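CRISPR-associated protein CasA/Cse1 (Thermus thermophilus, PDB 4AN8) serves as a subunit of the type I-E Cascade ribonucleoprotein complex, probably helping to select foreign DNA in CRISPR-based adaptive immunity. Local coordinates at residues Leu36-Ala39 with His40-Arg44; Val77-Trp80 with Trp81-Gly85; Asn327-Gly330 with Glu331-Glu335; Asp455-Arg458 with Glu459-Gly463. All blocks are in the same frame, centred on the assembly; numbering follows the deposited sequence.

Contact 1 (Leu36-Ala39 with His40-Arg44); sequences LLRA and HEFAR
The guanidinium of Arg38 and the carboxylate of Glu41 meet aslant, their planes 30° apart. The salt bridge runs from Arg38 NH2 to Glu41 OE1 at 2.5 Å, and Arg38 NE also stands near, 2.9 Å from Glu41 OE1. A bend in the arginine chain (chi3 29°) brings the guanidinium round to the acid. The ring of Phe42 is approached aslant by the backbone, with its CE2 3.2 Å from Arg38 O, and one face of the His40 imidazole carries Glu41 CG, offset toward the rim. The backbone beside them leaves helix 32-37 at Arg38 and passes through a short 3-10 turn. Glu41 N donates to Arg38 O at 3.1 Å and Phe42 N to Ala39 O at 3.2 Å, both i to i+3 bonds, as expected of such a turn. Phe42 then packs on Val21 of strand 19-23. Because Arg38 NH2 also bridges to Glu34, one turn back on the helix, the arginine lies between two acids, which probably helps to fix the guanidinium's position. Lys23, close to the same guanidinium, is itself in a long, weak ion pair with Glu41, so the acids probably offset the like charges.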
loop_
_atom_site.group_PDB
_atom_site.type_symbol
_atom_site.label_atom_id
_atom_site.label_comp_id
_atom_site.label_asym_id
_atom_site.label_seq_id
_atom_site.Cartn_x
_atom_site.Cartn_y
_atom_site.Cartn_z
ATOM N N LEU A 36 -4.846 -19.456 7.191
ATOM C CA LEU A 36 -6.140 -19.493 6.517
ATOM C C LEU A 36 -7.216 -20.216 7.334
ATOM O O LEU A 36 -8.255 -19.651 7.633
ATOM C CB LEU A 36 -5.997 -20.155 5.139
ATOM C CG LEU A 36 -5.187 -19.360 4.097
ATOM C CD1 LEU A 36 -5.415 -19.933 2.690
ATOM C CD2 LEU A 36 -5.615 -17.898 4.189
ATOM N N LEU A 37 -6.944 -21.464 7.700
ATOM C CA LEU A 37 -7.893 -22.302 8.419
ATOM C C LEU A 37 -8.203 -21.770 9.809
ATOM O O LEU A 37 -9.269 -22.001 10.337
ATOM C CB LEU A 37 -7.350 -23.726 8.521
ATOM C CG LEU A 37 -7.077 -24.309 7.140
ATOM C CD1 LEU A 37 -6.395 -25.663 7.235
ATOM C CD2 LEU A 37 -8.383 -24.384 6.344
ATOM N N ARG A 38 -7.277 -21.039 10.399
ATOM C CA ARG A 38 -7.522 -20.476 11.728
ATOM C C ARG A 38 -7.395 -18.951 11.754
ATOM O O ARG A 38 -6.983 -18.381 12.757
ATOM C CB ARG A 38 -6.602 -21.125 12.760
ATOM C CG ARG A 38 -6.944 -22.577 13.017
ATOM C CD ARG A 38 -5.931 -23.220 13.938
ATOM N NE ARG A 38 -5.336 -22.239 14.846
ATOM C CZ ARG A 38 -4.432 -22.523 15.782
ATOM N NH1 ARG A 38 -4.017 -23.774 15.960
ATOM N NH2 ARG A 38 -3.943 -21.548 16.542
ATOM N N ALA A 39 -7.788 -18.299 10.660
ATOM C CA ALA A 39 -7.663 -16.843 10.545
ATOM C C ALA A 39 -8.325 -16.088 11.696
ATOM O O ALA A 39 -7.786 -15.087 12.179
ATOM C CB ALA A 39 -8.212 -16.364 9.218
ATOM N N HIS A 40 -9.480 -16.575 12.141
ATOM C CA HIS A 40 -10.247 -15.893 13.183
ATOM C C HIS A 40 -9.479 -15.754 14.498
ATOM O O HIS A 40 -9.772 -14.875 15.292
ATOM C CB HIS A 40 -11.576 -16.615 13.432
ATOM C CG HIS A 40 -11.420 -17.934 14.122
ATOM N ND1 HIS A 40 -10.971 -19.068 13.474
ATOM C CD2 HIS A 40 -11.642 -18.298 15.408
ATOM C CE1 HIS A 40 -10.927 -20.075 14.331
ATOM N NE2 HIS A 40 -11.326 -19.632 15.511
ATOM N N GLU A 41 -8.492 -16.613 14.732
ATOM C CA GLU A 41 -7.762 -16.581 16.001
ATOM C C GLU A 41 -6.725 -15.457 16.110
ATOM O O GLU A 41 -6.285 -15.144 17.214
ATOM C CB GLU A 41 -7.096 -17.935 16.282
ATOM C CG GLU A 41 -8.061 -19.110 16.355
ATOM C CD GLU A 41 -7.345 -20.445 16.596
ATOM O OE1 GLU A 41 -6.160 -20.416 17.004
ATOM O OE2 GLU A 41 -7.966 -21.512 16.371
ATOM N N PHE A 42 -6.325 -14.858 14.981
ATOM C CA PHE A 42 -5.280 -13.809 15.004
ATOM C C PHE A 42 -5.825 -12.404 14.810
ATOM O O PHE A 42 -6.700 -12.174 13.974
ATOM C CB PHE A 42 -4.214 -14.077 13.949
ATOM C CG PHE A 42 -3.853 -15.503 13.830
ATOM C CD1 PHE A 42 -3.228 -16.161 14.885
ATOM C CD2 PHE A 42 -4.179 -16.217 12.686
ATOM C CE1 PHE A 42 -2.890 -17.517 14.782
ATOM C CE2 PHE A 42 -3.860 -17.567 12.587
ATOM C CZ PHE A 42 -3.206 -18.212 13.635
ATOM N N ALA A 43 -5.302 -11.457 15.572
ATOM C CA ALA A 43 -5.775 -10.083 15.464
ATOM C C ALA A 43 -5.411 -9.542 14.086
ATOM O O ALA A 43 -6.190 -8.821 13.454
ATOM C CB ALA A 43 -5.171 -9.196 16.583
ATOM N N ARG A 44 -4.224 -9.899 13.619
ATOM C CA ARG A 44 -3.745 -9.412 12.333
ATOM C C ARG A 44 -2.363 -9.970 12.007
ATOM O O ARG A 44 -1.688 -10.561 12.864
ATOM C CB ARG A 44 -3.657 -7.887 12.354
ATOM C CG ARG A 44 -2.757 -7.373 13.435
ATOM C CD ARG A 44 -2.569 -5.882 13.335
ATOM N NE ARG A 44 -1.760 -5.380 14.435
ATOM C CZ ARG A 44 -2.259 -4.961 15.598
ATOM N NH1 ARG A 44 -3.572 -4.977 15.815
ATOM N NH2 ARG A 44 -1.443 -4.518 16.544
#

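Contact 2 (Val77-Trp80 with Trp81-Gly85)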
loop_
_atom_site.group_PDB
_atom_site.type_symbol
_atom_site.label_atom_id
_atom_site.label_comp_id
_atom_site.label_asym_id
_atom_site.label_seq_id
_atom_site.Cartn_x
_atom_site.Cartn_y
_atom_site.Cartn_z
ATOM N N VAL A 77 -19.203 -14.009 0.803
ATOM C CA VAL A 77 -18.255 -13.484 1.778
ATOM C C VAL A 77 -18.988 -13.297 3.100
ATOM O O VAL A 77 -18.450 -13.588 4.169
ATOM C CB VAL A 77 -17.628 -12.143 1.301
ATOM C CG1 VAL A 77 -16.750 -11.561 2.378
ATOM C CG2 VAL A 77 -16.803 -12.368 0.028
ATOM N N LEU A 78 -20.228 -12.822 3.002
ATOM C CA LEU A 78 -21.107 -12.616 4.148
ATOM C C LEU A 78 -21.383 -13.918 4.897
ATOM O O LEU A 78 -21.275 -13.981 6.128
ATOM C CB LEU A 78 -22.430 -12.018 3.672
ATOM C CG LEU A 78 -22.532 -10.501 3.678
ATOM C CD1 LEU A 78 -23.801 -10.043 2.980
ATOM C CD2 LEU A 78 -22.490 -10.008 5.121
ATOM N N ASP A 79 -21.745 -14.950 4.148
ATOM C CA ASP A 79 -21.853 -16.283 4.717
ATOM C C ASP A 79 -20.619 -16.606 5.555
ATOM O O ASP A 79 -20.738 -16.927 6.735
ATOM C CB ASP A 79 -22.002 -17.338 3.612
ATOM C CG ASP A 79 -23.434 -17.506 3.147
ATOM O OD1 ASP A 79 -24.334 -17.570 4.008
ATOM O OD2 ASP A 79 -23.662 -17.581 1.919
ATOM N N TRP A 80 -19.433 -16.537 4.948
ATOM C CA TRP A 80 -18.223 -16.937 5.659
ATOM C C TRP A 80 -18.018 -16.064 6.874
ATOM O O TRP A 80 -17.490 -16.512 7.881
ATOM C CB TRP A 80 -16.998 -16.884 4.747
ATOM C CG TRP A 80 -17.198 -17.710 3.535
ATOM C CD1 TRP A 80 -18.015 -18.798 3.417
ATOM C CD2 TRP A 80 -16.593 -17.514 2.251
ATOM N NE1 TRP A 80 -17.946 -19.302 2.140
ATOM C CE2 TRP A 80 -17.085 -18.530 1.402
ATOM C CE3 TRP A 80 -15.679 -16.588 1.741
ATOM C CZ2 TRP A 80 -16.706 -18.635 0.067
ATOM C CZ3 TRP A 80 -15.297 -16.694 0.416
ATOM C CH2 TRP A 80 -15.808 -17.713 -0.406
ATOM N N TRP A 81 -18.437 -14.814 6.774
ATOM C CA TRP A 81 -18.357 -13.909 7.908
ATOM C C TRP A 81 -19.260 -14.427 9.024
ATOM O O TRP A 81 -18.845 -14.520 10.169
ATOM C CB TRP A 81 -18.786 -12.490 7.509
ATOM C CG TRP A 81 -18.540 -11.500 8.576
ATOM C CD1 TRP A 81 -19.132 -11.459 9.811
ATOM C CD2 TRP A 81 -17.622 -10.392 8.534
ATOM N NE1 TRP A 81 -18.640 -10.402 10.536
ATOM C CE2 TRP A 81 -17.714 -9.728 9.777
ATOM C CE3 TRP A 81 -16.738 -9.896 7.568
ATOM C CZ2 TRP A 81 -16.951 -8.577 10.078
ATOM C CZ3 TRP A 81 -15.971 -8.759 7.878
ATOM C CH2 TRP A 81 -16.088 -8.119 9.118
ATOM N N ARG A 82 -20.508 -14.735 8.678
ATOM C CA ARG A 82 -21.471 -15.256 9.648
ATOM C C ARG A 82 -20.972 -16.542 10.314
ATOM O O ARG A 82 -21.029 -16.674 11.536
ATOM C CB ARG A 82 -22.848 -15.485 9.003
ATOM C CG ARG A 82 -23.756 -14.262 9.022
ATOM C CD ARG A 82 -25.190 -14.585 8.585
ATOM N NE ARG A 82 -25.181 -15.290 7.312
ATOM C CZ ARG A 82 -25.260 -14.701 6.122
ATOM N NH1 ARG A 82 -25.391 -13.380 6.028
ATOM N NH2 ARG A 82 -25.224 -15.443 5.021
ATOM N N LYS A 83 -20.471 -17.478 9.515
ATOM C CA LYS A 83 -20.019 -18.769 10.037
ATOM C C LYS A 83 -18.728 -18.674 10.835
ATOM O O LYS A 83 -18.381 -19.596 11.570
ATOM C CB LYS A 83 -19.883 -19.794 8.917
ATOM C CG LYS A 83 -21.047 -20.758 8.861
ATOM C CD LYS A 83 -21.146 -21.444 7.514
ATOM C CE LYS A 83 -21.820 -20.541 6.500
ATOM N NZ LYS A 83 -21.629 -21.048 5.111
ATOM N N GLY A 84 -18.015 -17.558 10.702
ATOM C CA GLY A 84 -16.780 -17.398 11.442
ATOM C C GLY A 84 -15.605 -18.146 10.838
ATOM O O GLY A 84 -14.626 -18.430 11.524
ATOM N N GLY A 85 -15.664 -18.449 9.547
ATOM C CA GLY A 85 -14.543 -19.141 8.926
ATOM C C GLY A 85 -14.769 -19.433 7.459
ATOM O O GLY A 85 -15.911 -19.366 7.001
#
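Asp79 and Arg82 carry the charged part of this helix-end contact. Arg82 NH2 reaches Asp79 OD1 at 2.5 Å, a salt bridge whose hydrogen bond is weak because it is strongly bent. The carboxylate and guanidinium planes stand almost perpendicular (89°). A turn at chi3 folds the arginine back along its own helix, so that Leu78 O lies over the centre of one guanidinium face. Asp79 is poorly ordered, and the exact length of the bridge deserves caution. Arg82 has a second acidic partner, Glu335, which its NH1 engages beyond the helix.

Backbone bonds form the second group. Arg82 N donates to Leu78 O and Lys83 N to Asp79 O, both at 2.8 Å and nearly straight, continuing the regular helix 74-83. At its end comes a Schellman motif: Gly84 takes a positive phi of 78°, a conformation to which glycine is well suited, while Gly85 N turns back to Trp80 O at 3.1 Å. Inside that loop Gly84 N bonds to Trp81 O at 3.2 Å and, weakly, also to Trp80 O.

Packing contacts make the third group. Trp80 CB lies 3.5 Å from Gly85 O, and the indole of this tryptophan extends toward Leu68, Pro87 and Leu204. Trp81 CB rests 3.2 Å from Leu78 O. With CG anti to the backbone N (chi1 -172°), the Trp81 indole is carried away from residues 77-80 to meet Leu204 of helix 199-206.

Contact 3 (Asn327-Gly330 with Glu331-Glu335); sequences NLQG and ELEDE
The C-terminal turn of helix 320-333 gives a worked example of a helix running out, with Gly330 O shared between Asp334 N and Glu333 N. The first bond is the regular one, 3.1 Å long; the second, from Glu333 N at 3.0 Å, is weak and strongly bent. Glu333 N also has a weak bond to Gln329 O, so its N-H is divided between two carbonyls as the turn tightens. One turn earlier the helix is regular, Glu331 N meeting Asn327 O at 3.1 Å with an angle of 168°. Leu332 bends over the backbone of the preceding turn: its CG lies 3.2 Å from Leu328 O, and its CD1 stands 4.5 Å from Leu328 CG. Glu331 CG, set anti to the carbonyl carbon (chi1 -59°), passes 3.5 Å from Asn327 O. Asp334 OD1 comes within 3.4 Å of Gly330 O; both are acceptors, so this is no hydrogen bond. Leu328 and Leu332 form an apolar pair that faces helix 74-83, whereas Gln329 leaves on a different side: its NE2 is hydrogen-bonded to Leu365 O, beyond strand 354-364, and its side chain packs on Ile341, just before strand 342-351.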
loop_
_atom_site.group_PDB
_atom_site.type_symbol
_atom_site.label_atom_id
_atom_site.label_comp_id
_atom_site.label_asym_id
_atom_site.label_seq_id
_atom_site.Cartn_x
_atom_site.Cartn_y
_atom_site.Cartn_z
ATOM N N ASN A 327 -19.180 -1.932 0.703
ATOM C CA ASN A 327 -20.419 -2.666 0.471
ATOM C C ASN A 327 -20.671 -3.720 1.562
ATOM O O ASN A 327 -21.747 -3.769 2.168
ATOM C CB ASN A 327 -20.395 -3.295 -0.921
ATOM C CG ASN A 327 -21.661 -4.060 -1.244
ATOM O OD1 ASN A 327 -21.623 -5.275 -1.459
ATOM N ND2 ASN A 327 -22.796 -3.351 -1.293
ATOM N N LEU A 328 -19.669 -4.547 1.831
ATOM C CA LEU A 328 -19.771 -5.486 2.927
ATOM C C LEU A 328 -20.153 -4.791 4.244
ATOM O O LEU A 328 -20.946 -5.316 5.030
ATOM C CB LEU A 328 -18.457 -6.251 3.105
ATOM C CG LEU A 328 -18.612 -7.659 3.668
ATOM C CD1 LEU A 328 -19.461 -8.513 2.706
ATOM C CD2 LEU A 328 -17.240 -8.316 3.909
ATOM N N GLN A 329 -19.586 -3.620 4.499
ATOM C CA GLN A 329 -19.854 -2.965 5.772
ATOM C C GLN A 329 -21.327 -2.569 5.887
ATOM O O GLN A 329 -21.919 -2.644 6.964
ATOM C CB GLN A 329 -18.944 -1.758 5.981
ATOM C CG GLN A 329 -19.160 -1.077 7.329
ATOM C CD GLN A 329 -18.085 -0.047 7.641
ATOM O OE1 GLN A 329 -17.439 -0.118 8.680
ATOM N NE2 GLN A 329 -17.873 0.900 6.732
ATOM N N GLY A 330 -21.910 -2.149 4.770
ATOM C CA GLY A 330 -23.331 -1.850 4.715
ATOM C C GLY A 330 -24.200 -3.069 4.993
ATOM O O GLY A 330 -25.117 -3.011 5.807
ATOM N N GLU A 331 -23.896 -4.178 4.326
ATOM C CA GLU A 331 -24.646 -5.422 4.502
ATOM C C GLU A 331 -24.523 -5.997 5.926
ATOM O O GLU A 331 -25.450 -6.631 6.436
ATOM C CB GLU A 331 -24.235 -6.453 3.448
ATOM C CG GLU A 331 -24.454 -5.988 2.009
ATOM C CD GLU A 331 -25.929 -5.879 1.633
ATOM O OE1 GLU A 331 -26.641 -6.905 1.722
ATOM O OE2 GLU A 331 -26.382 -4.776 1.244
ATOM N N LEU A 332 -23.388 -5.771 6.575
ATOM C CA LEU A 332 -23.236 -6.225 7.942
ATOM C C LEU A 332 -24.087 -5.344 8.844
ATOM O O LEU A 332 -24.557 -5.785 9.894
ATOM C CB LEU A 332 -21.776 -6.174 8.385
ATOM C CG LEU A 332 -20.768 -7.107 7.717
ATOM C CD1 LEU A 332 -19.359 -6.552 7.934
ATOM C CD2 LEU A 332 -20.894 -8.531 8.238
ATOM N N GLU A 333 -24.285 -4.098 8.429
ATOM C CA GLU A 333 -25.086 -3.152 9.201
ATOM C C GLU A 333 -26.572 -3.478 9.147
ATOM O O GLU A 333 -27.289 -3.287 10.125
ATOM C CB GLU A 333 -24.843 -1.718 8.721
ATOM C CG GLU A 333 -23.985 -0.892 9.659
ATOM C CD GLU A 333 -23.528 0.411 9.039
ATOM O OE1 GLU A 333 -24.312 1.034 8.293
ATOM O OE2 GLU A 333 -22.374 0.807 9.296
ATOM N N ASP A 334 -27.037 -3.968 8.004
ATOM C CA ASP A 334 -28.449 -4.316 7.846
ATOM C C ASP A 334 -28.767 -5.615 8.579
ATOM O O ASP A 334 -29.891 -6.109 8.541
ATOM C CB ASP A 334 -28.817 -4.463 6.366
ATOM C CG ASP A 334 -28.615 -3.173 5.577
ATOM O OD1 ASP A 334 -28.377 -2.110 6.204
ATOM O OD2 ASP A 334 -28.702 -3.225 4.329
ATOM N N GLU A 335 -27.766 -6.171 9.249
ATOM C CA GLU A 335 -27.909 -7.451 9.924
ATOM C C GLU A 335 -27.582 -7.283 11.397
ATOM O O GLU A 335 -27.648 -8.238 12.166
ATOM C CB GLU A 335 -26.965 -8.476 9.300
ATOM C CG GLU A 335 -27.633 -9.742 8.828
ATOM C CD GLU A 335 -26.623 -10.789 8.395
ATOM O OE1 GLU A 335 -26.191 -10.759 7.221
ATOM O OE2 GLU A 335 -26.254 -11.643 9.235
#

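Contact 4 (Asp455-Arg458 with Glu459-Gly463); sequences DLWR and EALRG
Apolar contact between Trp457 and Leu461, one turn apart on helix 453-476, dominates here. Leu461 CG sits 4.1 Å from the centroid of the five-membered ring of Trp457 and only 17° off its normal, a CH-pi contact over one face. The two methyls share that cover: CD1 is 3.8 Å from Trp457 CD1, while CD2 lies 3.7 Å above the ring plane, offset toward the rim, and 4.0 Å from Trp457 CE2. The indole stands in the leucine's path because its CG is anti to the backbone N (chi1 -174°). Ala460 CB adds a looser touch, 4.4 Å from Trp457 CE3.

Charged contacts lie on a neighbouring flank. Arg458 NH1 forms a salt bridge with Asp455 OD1 at 3.1 Å, using the anti lone pair of that oxygen, and NH2 adds a weak bond to the same atom. Arg458 and Arg462 run side by side in one direction, yet their guanidinium planes differ by 67°, and the closest side-chain approach, 4.0 Å, is that of Arg462 NH1 to Arg458 CG. Both arginines also pack on Leu500.

Backbone bonds are those of a regular alpha helix, such as Leu461 N to Trp457 O at 2.7 Å.

The helix belongs to the C-terminal helical bundle of Cse1: Leu461 reaches Tyr433 and Leu437 on helix 429-446 and Met384 on helix 372-403, and the Trp457 ring meets that of Phe444. Trp457 NE1 donates to Ala381 O, so the one polar atom of the buried indole is satisfied; with leucine over a face and that bond at NE1, the ring is probably held in one rotation between the helices.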
loop_
_atom_site.group_PDB
_atom_site.type_symbol
_atom_site.label_atom_id
_atom_site.label_comp_id
_atom_site.label_asym_id
_atom_site.label_seq_id
_atom_site.Cartn_x
_atom_site.Cartn_y
_atom_site.Cartn_z
ATOM N N ASP A 455 -18.881 21.393 9.236
ATOM C CA ASP A 455 -18.704 22.404 10.265
ATOM C C ASP A 455 -17.544 22.056 11.181
ATOM O O ASP A 455 -16.734 22.919 11.513
ATOM C CB ASP A 455 -19.994 22.592 11.067
ATOM C CG ASP A 455 -21.141 23.099 10.207
ATOM O OD1 ASP A 455 -20.909 23.987 9.356
ATOM O OD2 ASP A 455 -22.273 22.597 10.377
ATOM N N LEU A 456 -17.457 20.797 11.589
ATOM C CA LEU A 456 -16.316 20.362 12.382
ATOM C C LEU A 456 -15.026 20.620 11.603
ATOM O O LEU A 456 -14.018 21.045 12.165
ATOM C CB LEU A 456 -16.432 18.880 12.749
ATOM C CG LEU A 456 -17.420 18.543 13.867
ATOM C CD1 LEU A 456 -17.139 19.392 15.104
ATOM C CD2 LEU A 456 -18.868 18.707 13.410
ATOM N N TRP A 457 -15.071 20.390 10.297
ATOM C CA TRP A 457 -13.878 20.506 9.478
ATOM C C TRP A 457 -13.444 21.963 9.432
ATOM O O TRP A 457 -12.255 22.276 9.590
ATOM C CB TRP A 457 -14.165 19.981 8.075
ATOM C CG TRP A 457 -12.978 19.923 7.170
ATOM C CD1 TRP A 457 -12.847 20.541 5.972
ATOM C CD2 TRP A 457 -11.761 19.182 7.380
ATOM N NE1 TRP A 457 -11.630 20.243 5.416
ATOM C CE2 TRP A 457 -10.939 19.416 6.261
ATOM C CE3 TRP A 457 -11.286 18.358 8.411
ATOM C CZ2 TRP A 457 -9.668 18.850 6.130
ATOM C CZ3 TRP A 457 -10.019 17.809 8.296
ATOM C CH2 TRP A 457 -9.223 18.055 7.157
ATOM N N ARG A 458 -14.416 22.850 9.224
ATOM C CA ARG A 458 -14.140 24.284 9.154
ATOM C C ARG A 458 -13.507 24.763 10.448
ATOM O O ARG A 458 -12.571 25.562 10.430
ATOM C CB ARG A 458 -15.401 25.089 8.856
ATOM C CG ARG A 458 -15.108 26.557 8.584
ATOM C CD ARG A 458 -16.330 27.277 8.046
ATOM N NE ARG A 458 -17.141 26.395 7.214
ATOM C CZ ARG A 458 -18.309 25.887 7.590
ATOM N NH1 ARG A 458 -18.810 26.191 8.782
ATOM N NH2 ARG A 458 -18.981 25.085 6.773
ATOM N N GLU A 459 -13.995 24.249 11.567
ATOM C CA GLU A 459 -13.367 24.540 12.847
ATOM C C GLU A 459 -11.916 24.062 12.860
ATOM O O GLU A 459 -11.015 24.778 13.320
ATOM C CB GLU A 459 -14.146 23.894 13.994
ATOM C CG GLU A 459 -15.626 24.245 14.016
ATOM C CD GLU A 459 -15.883 25.744 13.995
ATOM O OE1 GLU A 459 -14.987 26.516 14.401
ATOM O OE2 GLU A 459 -16.986 26.151 13.563
ATOM N N ALA A 460 -11.683 22.855 12.353
ATOM C CA ALA A 460 -10.328 22.308 12.349
ATOM C C ALA A 460 -9.434 23.102 11.409
ATOM O O ALA A 460 -8.279 23.348 11.717
ATOM C CB ALA A 460 -10.341 20.828 11.977
ATOM N N LEU A 461 -9.975 23.510 10.264
ATOM C CA LEU A 461 -9.227 24.364 9.339
ATOM C C LEU A 461 -8.791 25.669 10.020
ATOM O O LEU A 461 -7.644 26.109 9.889
ATOM C CB LEU A 461 -10.055 24.677 8.090
ATOM C CG LEU A 461 -10.319 23.513 7.134
ATOM C CD1 LEU A 461 -11.125 23.960 5.929
ATOM C CD2 LEU A 461 -9.012 22.907 6.691
ATOM N N ARG A 462 -9.713 26.279 10.758
ATOM C CA ARG A 462 -9.418 27.520 11.469
ATOM C C ARG A 462 -8.265 27.309 12.455
ATOM O O ARG A 462 -7.255 28.021 12.418
ATOM C CB ARG A 462 -10.676 28.021 12.185
ATOM C CG ARG A 462 -10.768 29.528 12.326
ATOM C CD ARG A 462 -12.190 29.973 12.655
ATOM N NE ARG A 462 -12.783 30.770 11.576
ATOM C CZ ARG A 462 -13.938 30.490 10.973
ATOM N NH1 ARG A 462 -14.646 29.428 11.338
ATOM N NH2 ARG A 462 -14.392 31.277 10.004
ATOM N N GLY A 463 -8.403 26.303 13.312
ATOM C CA GLY A 463 -7.400 26.014 14.317
ATOM C C GLY A 463 -6.071 25.656 13.701
ATOM O O GLY A 463 -5.010 26.035 14.218
#

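All four contacts are local, each joining neighbouring turns of continuous chain, and they follow in series from the N terminus, none nesting in or crossing another. Contact 1 turns the chain out of helix 32-37 toward strand 44-45. Contact 2 ends helix 74-83 and touches contact 1 where His40 CB lies 4.0 Å from Gly84 O. Contact 3, far along the sequence, comes back against contact 2: Val77, Leu78 and Trp81 pack on helix 320-333, and with the outward salt bridge of contact 2 they tie the N-terminal part to the helix preceding strand 342-351. Contact 4 stands apart in the C-terminal helices, its centre about 31 Å from that of contact 3.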